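Local coordinates for topoisomerase I-like protein (Leishmania donovani, PDB 2B9S) that relaxes supercoiled DNA, probably as the large subunit of a heterodimeric type IB topoisomerase that nicks and reseals one strand through a transient protein-DNA link, at residues D3-W6 and W7-E10; R178-P181 and E182-T185; S269-L272 and H273-Q276; S307-V310 and E311-Q314; N370-L373 and K374-M377. All coordinates share one frame; numbering follows the deposited sequence.

Contact 1: D3-W6 and W7-E10; sequences DLNW and WEQE
W7 meets W6 and N5 at once. The edge of its six-membered ring points at the face of the W6 five-membered ring, a T-shaped pair with planes at 85°, while W7 CB rests over the other ring of the W6 indole. N5 CB sits 3.5 Å from W7 CH2, a CH-pi contact over the W7 face, with the N5 amide almost parallel to the ring, the planes 4° apart. With CG between backbone N and carbonyl carbon (chi1 62°), the W7 indole folds back to reach both neighbours. E8 follows and closes the turn: E8 N donates to N5 O at 3.0 Å, and E8 OE1, on a chain extended beyond CG, accepts a weak bond from N5 N at 3.3 Å. Q9 then sets its CB 3.3 Å from W6 O. Broad indoles suit a surface segment with a subunit to bind: both pack on W53 of the partner protein chain. This is a type I beta turn, from N5 to E8, carrying an aromatic patch at the interface of the heterodimer.

Contact 2: R178-P181 and E182-T185; sequences RVQP and EDIT
V179 and I184 touch across a short 3-10 turn that leads into strand 185-187, an inner strand of the four-stranded mixed sheet of the DNA-binding region. V179 CG1, anti to the backbone N (chi1 -173°), meets I184 CD1 at 3.6 Å, the two branched chains crossing at about a right angle; both also pack on W218, whose indole offers a flat apolar surface to aliphatic branches. Q180 N donates to D183 OD2 at 2.7 Å, reaching the anti side of the carboxylate 26° out of plane, and Q180 O takes D183 N at 2.9 Å. The two bonds brace the turn, a short acidic side chain reaching back to the N-H that precedes it. Q180 CB also passes 3.8 Å from E182 OE1, whose carboxylate is held by H201 and the backbone N of K202. P181 suits the first turn position, where its ring fixes phi and no N-H is needed; F32 and H201 pack on it, and P181 O accepts from I184 N at 3.1 Å.

Contact 3: S269-L272 and H273-Q276; sequences SNDL and HVAQ
D271 and V274 cross at about a right angle at the start of a helix, the acid turned back over the first turn and the valine's CG2 branch meeting its carboxyl carbon, with D271 CG 3.6 Å from V274 CG2. D271 is the N-cap. Its CG is anti to the backbone N (chi1 -180°), which carries OD1 over the helix end; there OD1 accepts from V274 N at 3.3 Å, from above the carboxylate plane rather than in it. A short acid suits the place, since it supplies an acceptor where the first turn lacks one and its negative charge probably interacts well with the positive end of the helix dipole. S269 meets the valine on its CB and CG1 side instead, S269 OG lying 3.6 Å from V274 CB. The same OG accepts from D271 N at 2.9 Å, an ST turn that holds the capping residue in position. L272 and Q276, one helical turn apart, run obliquely to each other, L272 CG being 4.0 Å from Q276 NE2. Regular helical bonding begins at once: A275 N reaches D271 O at 3.1 Å, and Q276 N bonds to L272 O. The cap joins the loop after helix 236-266 to helix 272-287. L272, A275 and Q276 face helix 341-351 through R349 and F350, while H273 ND1 and Q276 OE1 bond to the backbone of Q363 in the loop before helix 366-373.

Contact 4: S307-V310 and E311-Q314; sequences SLRV and EHIQ
R309 bends at its third torsion (chi3 -71°) while E311 sets CG between its backbone N and carbonyl carbon (chi1 61°), and together these turns lay the two chains side by side, pointing the same way. Their ends form a salt bridge: R309 NE donates to E311 OE2 at 2.6 Å, close to the guanidinium plane, and R309 NH2 adds a weak bond to the same oxygen at 3.3 Å. That NH2 also pairs with D301, so the arginine spans two acids, as its several N-H groups allow. H312 comes over one face of the guanidinium, its CE1 3.5 Å from R309 NH2, but the planes are far from parallel and no stack results. The backbone between them makes a 3-10 turn running into strand 313-315, an outer strand of a three-stranded antiparallel sheet in the catalytic core. H312 clamps this turn from its third residue: ND1 accepts from R309 N at 3.0 Å (N-H...N 166°), and H312 N donates to R309 O at 2.8 Å. A histidine fits because its ring nitrogen reaches back to the backbone while the side chain also packs on F325 and V303. Buried L308 brings CD2 to 4.2 Å from H312 CB and also touches F325.

Contact 5: N370-L373 and K374-M377; sequences NDHL and KSFM. With nucleotides of chain C.
K374 folds back on N370 as helix 366-373 ends. Bends at its second and fourth torsions (chi2 -59°, chi4 -64°) curl the chain until NZ donates to N370 O at 3.1 Å. K374 NZ also donates to OP1 of DT18 of chain C at 2.9 Å and to the carbonyl of L380; three acceptors therefore grip it, and a long cation suits a site between helix end and phosphate. N370 adds a neutral donor, its ND2 reaching OP2 of DC17 of chain C at 2.9 Å, while its OD1 is held by the backbone N of A382. L373, next in buried surface, packs inward on L380; its O accepts from F376 N at 3.1 Å, and its CD2 comes to 4.4 Å from F376 CD1. H372 and F376 meet as an offset edge-to-face pair, the edge of the phenyl turned to the imidazole face with planes at 81°. H372 O, meanwhile, takes both the hydroxyl of S375, with OG at 2.6 Å, and its N-H, which closes the last turn. Together this is a helix C-terminus whose residues hold consecutive DNA phosphates, consistent with the backbone-directed, largely sequence-independent grip of type IB topoisomerases.

How the contacts relate
The five contacts follow one another along the chain without overlap, and none touches another. Contact 1, at the N-terminus, stands apart beside the partner subunit, its nearest atoms about 17 Å from contact 5. Contact 2 belongs to the DNA-binding region, its centre about 49 Å from that of contact 3 and on the opposite side of the chain's centre. Contacts 3, 4 and 5 share the catalytic core: centres of 3 and 5 are about 17 Å apart, those of 3 and 4 about 19 Å. Helix 341-351 lies against both 3 and 4, and helix 272-287, capped in contact 3, packs on contact 5. Contact 2 and contacts 3 to 5 thus sit in distant parts of the molecule, consistent with the family's clamp around DNA.

Contact 1: D3-W6 and W7-E10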
loop_
_atom_site.group_PDB
_atom_site.type_symbol
_atom_site.label_atom_id
_atom_site.label_comp_id
_atom_site.label_asym_id
_atom_site.label_seq_id
_atom_site.Cartn_x
_atom_site.Cartn_y
_atom_site.Cartn_z
ATOM N N ASP D 3 -2.426 5.108 34.836
ATOM C CA ASP D 3 -2.944 6.013 33.760
ATOM C C ASP D 3 -1.837 6.619 32.865
ATOM O O ASP D 3 -2.009 7.705 32.292
ATOM C CB ASP D 3 -3.830 7.118 34.366
ATOM N N LEU D 4 -0.717 5.913 32.756
ATOM C CA LEU D 4 0.337 6.287 31.822
ATOM C C LEU D 4 -0.076 6.006 30.381
ATOM O O LEU D 4 -1.033 5.270 30.132
ATOM C CB LEU D 4 1.635 5.544 32.151
ATOM C CG LEU D 4 2.252 5.834 33.520
ATOM C CD1 LEU D 4 3.198 4.716 33.930
ATOM C CD2 LEU D 4 2.971 7.174 33.514
ATOM N N ASN D 5 0.649 6.595 29.436
ATOM C CA ASN D 5 0.653 6.111 28.061
ATOM C C ASN D 5 1.557 4.895 27.881
ATOM O O ASN D 5 2.454 4.652 28.688
ATOM C CB ASN D 5 1.077 7.225 27.102
ATOM C CG ASN D 5 -0.033 8.226 26.846
ATOM O OD1 ASN D 5 -1.092 7.876 26.326
ATOM N ND2 ASN D 5 0.204 9.481 27.212
ATOM N N TRP D 6 1.312 4.134 26.820
ATOM C CA TRP D 6 1.728 2.738 26.765
ATOM C C TRP D 6 3.230 2.620 26.526
ATOM O O TRP D 6 3.815 1.551 26.706
ATOM C CB TRP D 6 0.962 1.992 25.671
ATOM C CG TRP D 6 1.269 2.475 24.287
ATOM C CD1 TRP D 6 0.507 3.309 23.519
ATOM C CD2 TRP D 6 2.424 2.155 23.503
ATOM N NE1 TRP D 6 1.116 3.526 22.307
ATOM C CE2 TRP D 6 2.296 2.829 22.271
ATOM C CE3 TRP D 6 3.558 1.364 23.715
ATOM C CZ2 TRP D 6 3.254 2.735 21.263
ATOM C CZ3 TRP D 6 4.507 1.274 22.713
ATOM C CH2 TRP D 6 4.349 1.955 21.503
ATOM N N TRP D 7 3.849 3.723 26.120
ATOM C CA TRP D 7 5.278 3.738 25.832
ATOM C C TRP D 7 6.069 4.329 26.995
ATOM O O TRP D 7 7.299 4.305 26.997
ATOM C CB TRP D 7 5.558 4.527 24.551
ATOM C CG TRP D 7 5.157 5.968 24.634
ATOM C CD1 TRP D 7 5.925 7.011 25.070
ATOM C CD2 TRP D 7 3.891 6.529 24.272
ATOM N NE1 TRP D 7 5.212 8.184 25.000
ATOM C CE2 TRP D 7 3.960 7.917 24.514
ATOM C CE3 TRP D 7 2.698 6.000 23.765
ATOM C CZ2 TRP D 7 2.890 8.774 24.268
ATOM C CZ3 TRP D 7 1.638 6.854 23.523
ATOM C CH2 TRP D 7 1.741 8.225 23.774
ATOM N N GLU D 8 5.354 4.859 27.981
ATOM C CA GLU D 8 5.952 5.192 29.268
ATOM C C GLU D 8 5.782 4.051 30.267
ATOM O O GLU D 8 6.289 4.113 31.387
ATOM C CB GLU D 8 5.338 6.476 29.829
ATOM C CG GLU D 8 5.258 7.615 28.826
ATOM C CD GLU D 8 4.463 8.795 29.347
ATOM O OE1 GLU D 8 3.271 8.615 29.672
ATOM O OE2 GLU D 8 5.031 9.905 29.432
ATOM N N GLN D 9 5.068 3.010 29.851
ATOM C CA GLN D 9 4.892 1.828 30.676
ATOM C C GLN D 9 6.221 1.144 30.995
ATOM O O GLN D 9 7.138 1.119 30.165
ATOM C CB GLN D 9 3.987 0.842 29.955
ATOM C CG GLN D 9 3.421 -0.250 30.832
ATOM C CD GLN D 9 2.304 0.248 31.720
ATOM O OE1 GLN D 9 1.521 1.125 31.325
ATOM N NE2 GLN D 9 2.221 -0.308 32.932
ATOM N N GLU D 10 6.297 0.580 32.201
ATOM C CA GLU D 10 7.491 -0.095 32.692
ATOM C C GLU D 10 7.850 -1.340 31.866
ATOM O O GLU D 10 8.797 -1.305 31.064
ATOM C CB GLU D 10 7.332 -0.439 34.186
#

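Contact 2: R178-P181 and E182-T185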
loop_
_atom_site.group_PDB
_atom_site.type_symbol
_atom_site.label_atom_id
_atom_site.label_comp_id
_atom_site.label_asym_id
_atom_site.label_seq_id
_atom_site.Cartn_x
_atom_site.Cartn_y
_atom_site.Cartn_z
ATOM N N ARG D 178 -20.908 -2.999 -5.880
ATOM C CA ARG D 178 -21.390 -2.500 -4.589
ATOM C C ARG D 178 -21.354 -3.588 -3.527
ATOM O O ARG D 178 -21.891 -4.670 -3.728
ATOM C CB ARG D 178 -22.824 -1.946 -4.709
ATOM C CG ARG D 178 -23.262 -1.123 -3.486
ATOM C CD ARG D 178 -24.584 -0.407 -3.719
ATOM N NE ARG D 178 -24.495 0.667 -4.716
ATOM C CZ ARG D 178 -24.234 1.952 -4.474
ATOM N NH1 ARG D 178 -24.001 2.409 -3.247
ATOM N NH2 ARG D 178 -24.197 2.797 -5.487
ATOM N N VAL D 179 -20.698 -3.281 -2.415
ATOM C CA VAL D 179 -20.673 -4.138 -1.234
ATOM C C VAL D 179 -22.012 -4.062 -0.463
ATOM O O VAL D 179 -22.454 -2.982 -0.056
ATOM C CB VAL D 179 -19.493 -3.755 -0.307
ATOM C CG1 VAL D 179 -19.353 -4.752 0.857
ATOM C CG2 VAL D 179 -18.196 -3.662 -1.111
ATOM N N GLN D 180 -22.649 -5.216 -0.276
ATOM C CA GLN D 180 -23.869 -5.330 0.548
ATOM C C GLN D 180 -23.539 -5.757 1.999
ATOM O O GLN D 180 -22.469 -6.322 2.256
ATOM C CB GLN D 180 -24.863 -6.315 -0.089
ATOM C CG GLN D 180 -25.463 -5.879 -1.471
ATOM C CD GLN D 180 -26.236 -4.536 -1.463
ATOM O OE1 GLN D 180 -26.363 -3.884 -2.501
ATOM N NE2 GLN D 180 -26.745 -4.129 -0.309
ATOM N N PRO D 181 -24.447 -5.474 2.957
ATOM C CA PRO D 181 -24.267 -6.032 4.298
ATOM C C PRO D 181 -23.982 -7.549 4.310
ATOM O O PRO D 181 -23.191 -8.011 5.130
ATOM C CB PRO D 181 -25.594 -5.717 4.983
ATOM C CG PRO D 181 -26.119 -4.518 4.269
ATOM C CD PRO D 181 -25.661 -4.623 2.866
ATOM N N GLU D 182 -24.588 -8.293 3.380
ATOM C CA GLU D 182 -24.404 -9.737 3.270
ATOM C C GLU D 182 -22.990 -10.152 2.871
ATOM O O GLU D 182 -22.633 -11.330 2.960
ATOM C CB GLU D 182 -25.417 -10.334 2.275
ATOM C CG GLU D 182 -26.870 -10.452 2.809
ATOM C CD GLU D 182 -27.635 -9.108 2.941
ATOM O OE1 GLU D 182 -27.283 -8.093 2.307
ATOM O OE2 GLU D 182 -28.627 -9.064 3.678
ATOM N N ASP D 183 -22.199 -9.185 2.415
ATOM C CA ASP D 183 -20.810 -9.422 2.005
ATOM C C ASP D 183 -19.835 -9.240 3.174
ATOM O O ASP D 183 -18.710 -9.748 3.135
ATOM C CB ASP D 183 -20.439 -8.459 0.857
ATOM C CG ASP D 183 -21.299 -8.660 -0.390
ATOM O OD1 ASP D 183 -21.554 -9.823 -0.745
ATOM O OD2 ASP D 183 -21.719 -7.666 -1.025
ATOM N N ILE D 184 -20.286 -8.523 4.207
ATOM C CA ILE D 184 -19.435 -8.036 5.306
ATOM C C ILE D 184 -19.511 -8.899 6.565
ATOM O O ILE D 184 -20.597 -9.188 7.088
ATOM C CB ILE D 184 -19.745 -6.554 5.634
ATOM C CG1 ILE D 184 -19.441 -5.689 4.407
ATOM C CG2 ILE D 184 -18.934 -6.050 6.847
ATOM C CD1 ILE D 184 -20.122 -4.338 4.399
ATOM N N THR D 185 -18.332 -9.330 7.012
ATOM C CA THR D 185 -18.161 -10.062 8.272
ATOM C C THR D 185 -17.748 -9.036 9.323
ATOM O O THR D 185 -16.813 -8.254 9.122
ATOM C CB THR D 185 -17.101 -11.195 8.138
ATOM O OG1 THR D 185 -17.526 -12.123 7.129
ATOM C CG2 THR D 185 -16.915 -11.964 9.446
#

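Contact 3: S269-L272 and H273-Q276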
loop_
_atom_site.group_PDB
_atom_site.type_symbol
_atom_site.label_atom_id
_atom_site.label_comp_id
_atom_site.label_asym_id
_atom_site.label_seq_id
_atom_site.Cartn_x
_atom_site.Cartn_y
_atom_site.Cartn_z
ATOM N N SER D 269 29.639 -21.622 -2.748
ATOM C CA SER D 269 28.926 -22.901 -2.677
ATOM C C SER D 269 28.799 -23.597 -4.031
ATOM O O SER D 269 28.714 -22.945 -5.075
ATOM C CB SER D 269 27.538 -22.710 -2.071
ATOM O OG SER D 269 26.808 -23.928 -2.025
ATOM N N ASN D 270 28.782 -24.926 -4.011
ATOM C CA ASN D 270 28.505 -25.692 -5.224
ATOM C C ASN D 270 27.037 -26.096 -5.277
ATOM O O ASN D 270 26.569 -26.657 -6.269
ATOM C CB ASN D 270 29.442 -26.904 -5.364
ATOM C CG ASN D 270 29.132 -28.011 -4.369
ATOM O OD1 ASN D 270 29.366 -27.869 -3.162
ATOM N ND2 ASN D 270 28.616 -29.134 -4.876
ATOM N N ASP D 271 26.310 -25.798 -4.201
ATOM C CA ASP D 271 24.862 -25.960 -4.199
ATOM C C ASP D 271 24.225 -24.749 -4.905
ATOM O O ASP D 271 24.442 -23.601 -4.499
ATOM C CB ASP D 271 24.336 -26.130 -2.772
ATOM C CG ASP D 271 22.833 -26.309 -2.729
ATOM O OD1 ASP D 271 22.141 -25.661 -3.531
ATOM O OD2 ASP D 271 22.329 -27.082 -1.898
ATOM N N LEU D 272 23.460 -25.003 -5.969
ATOM C CA LEU D 272 22.928 -23.909 -6.797
ATOM C C LEU D 272 21.904 -23.031 -6.049
ATOM O O LEU D 272 21.932 -21.808 -6.172
ATOM C CB LEU D 272 22.361 -24.440 -8.120
ATOM C CG LEU D 272 21.936 -23.437 -9.199
ATOM C CD1 LEU D 272 23.142 -22.637 -9.715
ATOM C CD2 LEU D 272 21.193 -24.162 -10.321
ATOM N N HIS D 273 21.027 -23.658 -5.266
ATOM C CA HIS D 273 20.106 -22.931 -4.393
ATOM C C HIS D 273 20.841 -21.988 -3.424
ATOM O O HIS D 273 20.462 -20.822 -3.279
ATOM C CB HIS D 273 19.193 -23.896 -3.611
ATOM C CG HIS D 273 18.419 -23.231 -2.514
ATOM N ND1 HIS D 273 17.460 -22.272 -2.757
ATOM C CD2 HIS D 273 18.483 -23.359 -1.168
ATOM C CE1 HIS D 273 16.966 -21.841 -1.612
ATOM N NE2 HIS D 273 17.571 -22.484 -0.631
ATOM N N VAL D 274 21.891 -22.497 -2.778
ATOM C CA VAL D 274 22.651 -21.733 -1.776
ATOM C C VAL D 274 23.339 -20.501 -2.386
ATOM O O VAL D 274 23.266 -19.395 -1.813
ATOM C CB VAL D 274 23.664 -22.636 -0.978
ATOM C CG1 VAL D 274 24.457 -21.827 0.026
ATOM C CG2 VAL D 274 22.933 -23.740 -0.226
ATOM N N ALA D 275 23.981 -20.690 -3.547
ATOM C CA ALA D 275 24.679 -19.603 -4.247
ATOM C C ALA D 275 23.716 -18.511 -4.718
ATOM O O ALA D 275 24.035 -17.324 -4.623
ATOM C CB ALA D 275 25.500 -20.138 -5.421
ATOM N N GLN D 276 22.554 -18.934 -5.226
ATOM C CA GLN D 276 21.463 -18.034 -5.633
ATOM C C GLN D 276 20.880 -17.273 -4.438
ATOM O O GLN D 276 20.711 -16.045 -4.502
ATOM C CB GLN D 276 20.351 -18.806 -6.364
ATOM C CG GLN D 276 20.710 -19.189 -7.790
ATOM C CD GLN D 276 19.563 -19.782 -8.579
ATOM O OE1 GLN D 276 18.457 -19.935 -8.082
ATOM N NE2 GLN D 276 19.829 -20.120 -9.817
#

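Contact 4: S307-V310 and E311-Q314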
loop_
_atom_site.group_PDB
_atom_site.type_symbol
_atom_site.label_atom_id
_atom_site.label_comp_id
_atom_site.label_asym_id
_atom_site.label_seq_id
_atom_site.Cartn_x
_atom_site.Cartn_y
_atom_site.Cartn_z
ATOM N N SER D 307 12.206 -12.685 -8.155
ATOM C CA SER D 307 11.534 -12.857 -9.453
ATOM C C SER D 307 12.202 -12.110 -10.642
ATOM O O SER D 307 11.648 -12.047 -11.748
ATOM C CB SER D 307 10.034 -12.530 -9.327
ATOM O OG SER D 307 9.833 -11.210 -8.880
ATOM N N LEU D 308 13.389 -11.544 -10.424
ATOM C CA LEU D 308 14.125 -10.916 -11.532
ATOM C C LEU D 308 14.369 -11.927 -12.653
ATOM O O LEU D 308 14.666 -13.082 -12.402
ATOM C CB LEU D 308 15.448 -10.301 -11.077
ATOM C CG LEU D 308 15.391 -9.163 -10.056
ATOM C CD1 LEU D 308 16.757 -9.000 -9.381
ATOM C CD2 LEU D 308 14.873 -7.836 -10.673
ATOM N N ARG D 309 14.206 -11.466 -13.888
ATOM C CA ARG D 309 14.400 -12.293 -15.073
ATOM C C ARG D 309 15.665 -11.815 -15.804
ATOM O O ARG D 309 16.162 -10.704 -15.559
ATOM C CB ARG D 309 13.172 -12.221 -15.991
ATOM C CG ARG D 309 11.866 -12.753 -15.356
ATOM C CD ARG D 309 10.740 -12.842 -16.364
ATOM N NE ARG D 309 10.252 -11.523 -16.752
ATOM C CZ ARG D 309 9.217 -10.889 -16.186
ATOM N NH1 ARG D 309 8.547 -11.444 -15.182
ATOM N NH2 ARG D 309 8.869 -9.685 -16.615
ATOM N N VAL D 310 16.164 -12.658 -16.706
ATOM C CA VAL D 310 17.364 -12.355 -17.486
ATOM C C VAL D 310 17.316 -10.965 -18.151
ATOM O O VAL D 310 18.307 -10.223 -18.120
ATOM C CB VAL D 310 17.681 -13.507 -18.492
ATOM C CG1 VAL D 310 18.827 -13.120 -19.445
ATOM C CG2 VAL D 310 17.990 -14.790 -17.716
ATOM N N GLU D 311 16.160 -10.617 -18.720
ATOM C CA GLU D 311 15.913 -9.289 -19.294
ATOM C C GLU D 311 16.070 -8.077 -18.343
ATOM O O GLU D 311 16.156 -6.936 -18.804
ATOM C CB GLU D 311 14.516 -9.255 -19.910
ATOM C CG GLU D 311 13.365 -9.504 -18.903
ATOM C CD GLU D 311 12.039 -9.840 -19.585
ATOM O OE1 GLU D 311 11.887 -9.516 -20.790
ATOM O OE2 GLU D 311 11.147 -10.442 -18.930
ATOM N N HIS D 312 16.083 -8.311 -17.034
ATOM C CA HIS D 312 16.050 -7.197 -16.068
ATOM C C HIS D 312 17.413 -6.711 -15.672
ATOM O O HIS D 312 17.521 -5.636 -15.093
ATOM C CB HIS D 312 15.248 -7.557 -14.812
ATOM C CG HIS D 312 13.795 -7.754 -15.085
ATOM N ND1 HIS D 312 13.079 -8.804 -14.569
ATOM C CD2 HIS D 312 12.939 -7.070 -15.881
ATOM C CE1 HIS D 312 11.838 -8.745 -15.010
ATOM N NE2 HIS D 312 11.728 -7.703 -15.810
ATOM N N ILE D 313 18.443 -7.521 -15.953
ATOM C CA ILE D 313 19.840 -7.125 -15.731
ATOM C C ILE D 313 20.681 -7.174 -17.012
ATOM O O ILE D 313 20.420 -7.948 -17.929
ATOM C CB ILE D 313 20.539 -7.921 -14.578
ATOM C CG1 ILE D 313 20.827 -9.371 -14.992
ATOM C CG2 ILE D 313 19.750 -7.799 -13.229
ATOM C CD1 ILE D 313 21.694 -10.140 -13.987
ATOM N N GLN D 314 21.700 -6.324 -17.054
ATOM C CA GLN D 314 22.614 -6.250 -18.175
ATOM C C GLN D 314 24.024 -6.155 -17.590
ATOM O O GLN D 314 24.295 -5.290 -16.758
ATOM C CB GLN D 314 22.269 -5.029 -19.018
ATOM C CG GLN D 314 22.947 -4.938 -20.346
ATOM C CD GLN D 314 22.519 -3.695 -21.099
ATOM O OE1 GLN D 314 21.431 -3.159 -20.860
ATOM N NE2 GLN D 314 23.370 -3.221 -22.009
#

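Contact 5: N370-L373 and K374-M377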
loop_
_atom_site.group_PDB
_atom_site.type_symbol
_atom_site.label_atom_id
_atom_site.label_comp_id
_atom_site.label_asym_id
_atom_site.label_seq_id
_atom_site.Cartn_x
_atom_site.Cartn_y
_atom_site.Cartn_z
ATOM N N ASN D 370 13.361 -16.371 3.430
ATOM C CA ASN D 370 12.933 -15.921 4.740
ATOM C C ASN D 370 13.120 -16.962 5.836
ATOM O O ASN D 370 13.321 -16.597 6.993
ATOM C CB ASN D 370 11.493 -15.393 4.722
ATOM C CG ASN D 370 11.379 -14.016 4.097
ATOM O OD1 ASN D 370 12.239 -13.161 4.299
ATOM N ND2 ASN D 370 10.304 -13.787 3.358
ATOM N N ASP D 371 13.042 -18.247 5.479
ATOM C CA ASP D 371 13.347 -19.324 6.424
ATOM C C ASP D 371 14.830 -19.333 6.807
ATOM O O ASP D 371 15.166 -19.416 7.994
ATOM C CB ASP D 371 12.881 -20.685 5.894
ATOM C CG ASP D 371 11.361 -20.860 5.984
ATOM O OD1 ASP D 371 10.704 -20.011 6.613
ATOM O OD2 ASP D 371 10.811 -21.838 5.439
ATOM N N HIS D 372 15.708 -19.194 5.818
ATOM C CA HIS D 372 17.133 -19.082 6.101
ATOM C C HIS D 372 17.459 -17.922 7.056
ATOM O O HIS D 372 18.264 -18.083 7.970
ATOM C CB HIS D 372 17.952 -18.965 4.815
ATOM C CG HIS D 372 19.432 -18.954 5.043
ATOM N ND1 HIS D 372 20.096 -19.981 5.683
ATOM C CD2 HIS D 372 20.383 -18.048 4.703
ATOM C CE1 HIS D 372 21.390 -19.706 5.728
ATOM N NE2 HIS D 372 21.589 -18.537 5.144
ATOM N N LEU D 373 16.824 -16.772 6.836
ATOM C CA LEU D 373 17.008 -15.572 7.658
ATOM C C LEU D 373 16.626 -15.746 9.139
ATOM O O LEU D 373 17.246 -15.146 10.005
ATOM C CB LEU D 373 16.255 -14.376 7.047
ATOM C CG LEU D 373 16.789 -13.707 5.779
ATOM C CD1 LEU D 373 15.848 -12.580 5.309
ATOM C CD2 LEU D 373 18.242 -13.179 5.942
ATOM N N LYS D 374 15.606 -16.551 9.414
ATOM C CA LYS D 374 15.217 -16.905 10.788
ATOM C C LYS D 374 16.327 -17.610 11.579
ATOM O O LYS D 374 16.273 -17.657 12.802
ATOM C CB LYS D 374 13.990 -17.822 10.791
ATOM C CG LYS D 374 12.746 -17.261 10.162
ATOM C CD LYS D 374 12.273 -15.978 10.832
ATOM C CE LYS D 374 11.025 -15.439 10.134
ATOM N NZ LYS D 374 11.299 -15.038 8.702
ATOM N N SER D 375 17.314 -18.171 10.874
ATOM C CA SER D 375 18.444 -18.858 11.500
ATOM C C SER D 375 19.433 -17.885 12.149
ATOM O O SER D 375 20.197 -18.281 13.032
ATOM C CB SER D 375 19.165 -19.759 10.484
ATOM O OG SER D 375 20.038 -19.012 9.643
ATOM N N PHE D 376 19.406 -16.623 11.711
ATOM C CA PHE D 376 20.268 -15.560 12.250
ATOM C C PHE D 376 19.634 -14.775 13.401
ATOM O O PHE D 376 20.344 -14.276 14.275
ATOM C CB PHE D 376 20.633 -14.550 11.158
ATOM C CG PHE D 376 21.415 -15.126 10.023
ATOM C CD1 PHE D 376 20.820 -15.310 8.777
ATOM C CD2 PHE D 376 22.758 -15.468 10.185
ATOM C CE1 PHE D 376 21.538 -15.821 7.701
ATOM C CE2 PHE D 376 23.497 -16.004 9.110
ATOM C CZ PHE D 376 22.880 -16.168 7.862
ATOM N N MET D 377 18.307 -14.643 13.372
ATOM C CA MET D 377 17.565 -13.746 14.252
ATOM C C MET D 377 16.076 -14.063 14.150
ATOM O O MET D 377 15.554 -14.306 13.061
ATOM C CB MET D 377 17.853 -12.300 13.846
ATOM C CG MET D 377 17.029 -11.224 14.530
ATOM S SD MET D 377 17.290 -9.634 13.708
ATOM C CE MET D 377 15.704 -8.859 14.010
ATOM P P DC C 17 8.923 -10.253 3.576
ATOM O OP1 DC C 17 9.833 -9.599 4.549
ATOM O OP2 DC C 17 9.493 -11.080 2.518
ATOM O "O5'" DC C 17 7.950 -11.145 4.439
ATOM C "C5'" DC C 17 7.289 -10.677 5.601
ATOM C "C4'" DC C 17 6.318 -11.773 5.974
ATOM O "O4'" DC C 17 5.200 -11.750 5.053
ATOM C "C3'" DC C 17 6.880 -13.195 5.888
ATOM O "O3'" DC C 17 6.506 -13.850 7.076
ATOM C "C2'" DC C 17 6.112 -13.834 4.741
ATOM C "C1'" DC C 17 4.777 -13.099 4.858
ATOM N N1 DC C 17 3.890 -13.200 3.652
ATOM C C2 DC C 17 2.506 -13.229 3.832
ATOM O O2 DC C 17 2.049 -13.175 5.001
ATOM N N3 DC C 17 1.701 -13.320 2.733
ATOM C C4 DC C 17 2.233 -13.390 1.505
ATOM N N4 DC C 17 1.378 -13.505 0.487
ATOM C C5 DC C 17 3.640 -13.372 1.280
ATOM C C6 DC C 17 4.425 -13.266 2.369
ATOM P P DT C 18 7.424 -14.933 7.792
ATOM O OP1 DT C 18 8.551 -14.234 8.409
ATOM O OP2 DT C 18 7.742 -16.007 6.818
ATOM O "O5'" DT C 18 6.445 -15.543 8.906
ATOM C "C5'" DT C 18 5.439 -14.745 9.534
ATOM C "C4'" DT C 18 4.087 -15.446 9.556
ATOM O "O4'" DT C 18 3.471 -15.354 8.253
ATOM C "C3'" DT C 18 4.125 -16.936 9.905
ATOM O "O3'" DT C 18 3.392 -17.134 11.118
ATOM C "C2'" DT C 18 3.481 -17.658 8.723
ATOM C "C1'" DT C 18 2.711 -16.531 8.033
ATOM N N1 DT C 18 2.576 -16.656 6.560
ATOM C C2 DT C 18 1.320 -16.653 6.006
ATOM O O2 DT C 18 0.306 -16.584 6.666
ATOM N N3 DT C 18 1.300 -16.771 4.635
ATOM C C4 DT C 18 2.384 -16.865 3.787
ATOM O O4 DT C 18 2.221 -16.946 2.566
ATOM C C5 DT C 18 3.674 -16.868 4.440
ATOM C C7 DT C 18 4.968 -17.070 3.678
ATOM C C6 DT C 18 3.695 -16.758 5.769
#